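Local coordinates for Glyoxalase/bleomycin resistance protein/dioxygenase (Catenulispora acidiphila, PDB 4G6X), which probably acts as a dioxygenase of the vicinal oxygen chelate superfamily, though its substrate is unknown, at residues A111-L116 and V121-E126; G59-L64 and L79-H84. All blocks are in the same frame, centred on the assembly; numbering follows the deposited sequence.

Overall arrangement
Two four-stranded mixed sheets make up the core of this chain, and each contact belongs to a different one. Contact 2 lies within the first sheet, where it joins strands 61-67 and 76-81 of a hairpin; contact 1 lies where helix 109-118 packs by the start of strand 123-129 of the other. Their centres are 27 Å apart, on opposite sides of the chain's centre, and they do not touch. Both are partly buried, with leucines at the inner end and an acidic side chain toward the outer. Each has one backbone bond, strand to strand in contact 2 and helix to following loop in contact 1. Aromatic packing dominates contact 1, whereas contact 2 has sparse aliphatic touches where the strands diverge.

Contact 1: residues A111-L116 and V121-E126; sequences AEYERL and VRFTQE
Tyr113 drives the edge of its ring into the face of Phe123, and this T-shaped pair is the heart of the contact between helix 109-118 and strand 123-129. The ring planes stand at 76° with centroids 4.9 Å apart, and Tyr113 CD1 sits over the middle of the Phe123 ring, 3.8 Å from its CG. Turning CG of Tyr113 anti to the backbone N (chi1 169°) swings the ring from the helix across to the strand. Leu116 fills in at the Phe123 edge, its CB 3.9 Å from Phe123 CE2, and its side chain runs nearly perpendicular to that of Phe123. Beyond it, Leu116 and Val121 lie side by side, with Leu116 CB 4.0 Å from Val121 CG2. The backbone closes this inner end: Val121 N donates to Leu116 O at 3.1 Å, with an angle of 161° at the hydrogen. Leu148 of strand 145-150 packs on both Leu116 and Phe123, and Met25 of the second subunit also reaches Leu116. Tyr113, Phe123, Leu116 and Val121 thus form the tightly packed side.

The outer end is looser. Glu126 is exposed and crosses the Tyr113 ring obliquely, its CG 3.5 Å from Tyr113 OH; its OE2 lies 3.4 Å from the same hydroxyl. The extended Glu126 chain lays its CG methylene against the phenol end and leaves the carboxylate beside the hydroxyl. Chemically, the packing between these two segments is aromatic and aliphatic, the one backbone bond ties the helix to the loop leading into the strand, and the polar ends of Tyr113 and Glu126 gather at the solvent side.

Contact 2: residues G59-L64 and L79-H84; sequences GADRWL and LEPSSH
Leu64 and Leu79 meet at an angle on neighbouring strands, with Leu64 CD2 4.1 Å from Leu79 CD1 and almost as near Leu79 CB. With its CG anti to the backbone N (chi1 178°), Leu64 directs its branch so that CD2 meets the CD1 methyl of Leu79, and the two side chains touch through one methyl from each. At the same residues the strands are tied by Leu79 N, which donates to Leu64 O at 2.9 Å; with 174° at the hydrogen and an equally open angle at the carbonyl oxygen, the bond is straight at both ends. Both leucines are buried. Helix 37-46 covers this side of the sheet, with Gln37 against Leu64 and Tyr44 against Leu79.

Toward the outer end the strands draw apart, and the CA atoms of Asp61 and Pro81 are 7.4 Å from each other. Side chains bridge that gap. The Pro81 ring and the Asp61 side chain cross aslant, and the contact falls on a single ring carbon: Pro81 CG lies 3.6 Å from Asp61 CG and 3.7 Å from Asp61 CB. The carboxylate therefore meets a hydrocarbon corner here. Gln37 sits in the widening, where its NE2 donates to both Arg62 O and Leu79 O and its side chain also packs on Asp61 and Pro81.

Strands 61-67 and 76-81 make an antiparallel hairpin that splays at its open end, within a four-stranded mixed sheet covered by helix 37-46, as in the vicinal oxygen chelate fold.

Contact 1: residues A111-L116 and V121-E126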
# COMPACT_ATOMS: atom_id res chain seq x y z
N ALA A 111 22.81 1.01 9.34
CA ALA A 111 23.48 0.08 8.44
C ALA A 111 22.91 0.20 7.06
O ALA A 111 23.62 0.26 6.06
CB ALA A 111 23.27 -1.33 8.95
N GLU A 112 21.58 0.22 6.97
CA GLU A 112 20.95 0.27 5.67
C GLU A 112 21.16 1.63 4.94
O GLU A 112 21.45 1.66 3.74
CB GLU A 112 19.48 -0.12 5.80
CG GLU A 112 18.77 -0.37 4.47
CD GLU A 112 19.21 -1.63 3.73
OE1 GLU A 112 20.07 -2.41 4.23
OE2 GLU A 112 18.69 -1.84 2.61
N TYR A 113 21.06 2.73 5.69
CA TYR A 113 21.45 4.05 5.17
C TYR A 113 22.85 4.02 4.57
O TYR A 113 23.08 4.54 3.47
CB TYR A 113 21.30 5.11 6.26
CG TYR A 113 21.93 6.43 5.91
CD1 TYR A 113 21.36 7.28 4.96
CD2 TYR A 113 23.11 6.83 6.52
CE1 TYR A 113 21.95 8.51 4.66
CE2 TYR A 113 23.70 8.03 6.22
CZ TYR A 113 23.11 8.87 5.28
OH TYR A 113 23.68 10.05 4.95
N GLU A 114 23.77 3.37 5.29
CA GLU A 114 25.16 3.35 4.85
C GLU A 114 25.29 2.48 3.61
O GLU A 114 25.96 2.84 2.66
CB GLU A 114 26.11 2.85 5.98
CG GLU A 114 27.32 3.75 6.18
CD GLU A 114 26.92 5.21 6.46
OE1 GLU A 114 26.40 5.49 7.57
OE2 GLU A 114 27.12 6.09 5.57
N ARG A 115 24.60 1.34 3.60
CA ARG A 115 24.68 0.43 2.45
C ARG A 115 24.11 1.09 1.19
O ARG A 115 24.69 1.04 0.11
CB ARG A 115 23.90 -0.85 2.74
CG ARG A 115 24.06 -1.97 1.71
CD ARG A 115 23.20 -3.18 2.07
NE ARG A 115 21.77 -3.00 1.81
CZ ARG A 115 21.22 -3.07 0.59
NH1 ARG A 115 21.97 -3.32 -0.49
NH2 ARG A 115 19.93 -2.88 0.45
N LEU A 116 22.93 1.65 1.35
CA LEU A 116 22.23 2.23 0.22
C LEU A 116 22.99 3.46 -0.28
O LEU A 116 23.11 3.66 -1.49
CB LEU A 116 20.82 2.55 0.60
CG LEU A 116 19.97 1.32 0.86
CD1 LEU A 116 18.68 1.81 1.47
CD2 LEU A 116 19.74 0.53 -0.41
N VAL A 121 22.30 5.63 -3.72
CA VAL A 121 20.90 6.02 -3.45
C VAL A 121 20.90 7.40 -2.81
O VAL A 121 21.72 7.70 -1.91
CB VAL A 121 20.18 5.00 -2.51
CG1 VAL A 121 18.81 5.50 -2.09
CG2 VAL A 121 20.04 3.62 -3.14
N ARG A 122 20.00 8.25 -3.24
CA ARG A 122 19.91 9.59 -2.74
C ARG A 122 18.95 9.66 -1.56
O ARG A 122 17.82 9.28 -1.68
CB ARG A 122 19.40 10.46 -3.87
CG ARG A 122 19.36 11.93 -3.60
CD ARG A 122 18.68 12.68 -4.74
NE ARG A 122 18.19 13.92 -4.22
CZ ARG A 122 16.95 14.33 -4.27
NH1 ARG A 122 16.01 13.64 -4.86
NH2 ARG A 122 16.67 15.45 -3.72
N PHE A 123 19.41 10.18 -0.42
CA PHE A 123 18.51 10.41 0.71
C PHE A 123 18.16 11.88 0.85
O PHE A 123 19.07 12.77 0.80
CB PHE A 123 19.15 9.91 2.00
CG PHE A 123 19.13 8.41 2.14
CD1 PHE A 123 18.18 7.79 2.92
CD2 PHE A 123 20.03 7.62 1.42
CE1 PHE A 123 18.13 6.41 3.03
CE2 PHE A 123 19.98 6.25 1.51
CZ PHE A 123 19.06 5.64 2.30
N THR A 124 16.87 12.16 1.05
CA THR A 124 16.37 13.50 1.38
C THR A 124 16.29 13.75 2.88
O THR A 124 16.29 14.90 3.33
CB THR A 124 15.01 13.76 0.73
OG1 THR A 124 14.07 12.79 1.24
CG2 THR A 124 15.10 13.62 -0.79
N GLN A 125 16.23 12.68 3.66
CA GLN A 125 16.32 12.73 5.11
C GLN A 125 17.18 11.60 5.61
O GLN A 125 16.85 10.44 5.39
CB GLN A 125 14.94 12.65 5.75
CG GLN A 125 14.92 12.90 7.26
CD GLN A 125 13.81 12.12 7.95
OE1 GLN A 125 12.63 12.44 7.79
NE2 GLN A 125 14.18 11.05 8.64
N GLU A 126 18.26 11.96 6.30
CA GLU A 126 19.14 11.01 6.99
C GLU A 126 18.41 10.39 8.18
O GLU A 126 17.39 10.94 8.62
CB GLU A 126 20.42 11.72 7.48
CG GLU A 126 21.31 12.21 6.35
CD GLU A 126 22.60 12.89 6.86
OE1 GLU A 126 22.77 13.02 8.09
OE2 GLU A 126 23.43 13.28 6.02

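Contact 2: residues G59-L64 and L79-H84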
# COMPACT_ATOMS: atom_id res chain seq x y z
N GLY A 59 -1.32 -5.98 -21.62
CA GLY A 59 -1.14 -5.04 -22.74
C GLY A 59 0.30 -4.57 -22.87
O GLY A 59 1.22 -5.37 -22.90
N ALA A 60 0.49 -3.25 -22.89
CA ALA A 60 1.82 -2.66 -23.16
C ALA A 60 2.63 -2.50 -21.90
O ALA A 60 3.82 -2.14 -21.96
CB ALA A 60 1.68 -1.28 -23.82
N ASP A 61 2.01 -2.75 -20.75
CA ASP A 61 2.75 -2.69 -19.48
C ASP A 61 2.80 -4.10 -18.88
O ASP A 61 2.40 -5.10 -19.52
CB ASP A 61 2.13 -1.70 -18.49
CG ASP A 61 1.94 -0.29 -19.10
OD1 ASP A 61 2.94 0.35 -19.45
OD2 ASP A 61 0.79 0.14 -19.19
N ARG A 62 3.38 -4.14 -17.70
CA ARG A 62 3.52 -5.36 -16.97
C ARG A 62 2.83 -5.31 -15.67
O ARG A 62 2.84 -4.29 -14.97
CB ARG A 62 5.01 -5.56 -16.64
CG ARG A 62 5.87 -5.64 -17.85
CD ARG A 62 7.17 -4.93 -17.61
NE ARG A 62 8.06 -5.76 -16.85
CZ ARG A 62 9.30 -5.40 -16.52
NH1 ARG A 62 10.09 -6.25 -15.88
NH2 ARG A 62 9.74 -4.17 -16.80
N TRP A 63 2.35 -6.50 -15.23
CA TRP A 63 2.08 -6.72 -13.84
C TRP A 63 3.38 -7.17 -13.26
O TRP A 63 3.84 -8.24 -13.55
CB TRP A 63 1.05 -7.86 -13.68
CG TRP A 63 0.77 -8.23 -12.25
CD1 TRP A 63 1.36 -9.24 -11.48
CD2 TRP A 63 -0.20 -7.60 -11.36
NE1 TRP A 63 0.83 -9.25 -10.22
CE2 TRP A 63 -0.11 -8.30 -10.09
CE3 TRP A 63 -1.15 -6.60 -11.52
CZ2 TRP A 63 -0.91 -7.95 -9.01
CZ3 TRP A 63 -1.95 -6.25 -10.42
CH2 TRP A 63 -1.84 -6.92 -9.21
N LEU A 64 3.98 -6.31 -12.45
CA LEU A 64 5.31 -6.52 -11.88
C LEU A 64 5.26 -6.36 -10.38
O LEU A 64 5.02 -5.22 -9.86
CB LEU A 64 6.20 -5.45 -12.50
CG LEU A 64 7.64 -5.46 -12.00
CD1 LEU A 64 8.32 -6.80 -12.30
CD2 LEU A 64 8.39 -4.24 -12.60
N LEU A 79 4.76 -2.59 -8.69
CA LEU A 79 5.45 -1.44 -9.26
C LEU A 79 4.65 -1.03 -10.47
O LEU A 79 4.85 -1.55 -11.57
CB LEU A 79 6.90 -1.80 -9.57
CG LEU A 79 7.72 -2.30 -8.38
CD1 LEU A 79 9.09 -2.72 -8.88
CD2 LEU A 79 7.77 -1.30 -7.25
N GLU A 80 3.65 -0.18 -10.27
CA GLU A 80 2.68 0.02 -11.36
C GLU A 80 2.84 1.32 -12.11
O GLU A 80 3.36 2.28 -11.55
CB GLU A 80 1.25 -0.19 -10.92
CG GLU A 80 0.71 0.84 -10.06
CD GLU A 80 -0.77 0.62 -9.66
OE1 GLU A 80 -1.73 0.65 -10.47
OE2 GLU A 80 -0.95 0.47 -8.45
N PRO A 81 2.44 1.32 -13.39
CA PRO A 81 2.63 2.51 -14.21
C PRO A 81 1.87 3.72 -13.69
O PRO A 81 0.84 3.60 -13.00
CB PRO A 81 2.11 2.10 -15.60
CG PRO A 81 2.09 0.63 -15.60
CD PRO A 81 1.87 0.20 -14.17
N SER A 82 2.38 4.89 -14.05
CA SER A 82 1.79 6.19 -13.63
C SER A 82 1.08 6.87 -14.78
O SER A 82 1.06 8.09 -14.81
CB SER A 82 2.91 7.11 -13.09
OG SER A 82 3.58 6.49 -11.96
N SER A 83 0.47 6.12 -15.69
CA SER A 83 -0.06 6.71 -16.92
C SER A 83 -1.43 7.32 -16.72
O SER A 83 -1.78 8.22 -17.50
CB SER A 83 -0.13 5.69 -18.05
OG SER A 83 -0.68 4.51 -17.53
N HIS A 84 -2.18 6.93 -15.69
CA HIS A 84 -3.45 7.58 -15.40
C HIS A 84 -3.25 9.04 -15.11
O HIS A 84 -2.37 9.39 -14.38
CB HIS A 84 -4.17 6.92 -14.26
CG HIS A 84 -5.55 7.47 -14.01
ND1 HIS A 84 -5.76 8.61 -13.38
CD2 HIS A 84 -6.79 7.00 -14.37
CE1 HIS A 84 -7.06 8.85 -13.32
NE2 HIS A 84 -7.68 7.88 -13.94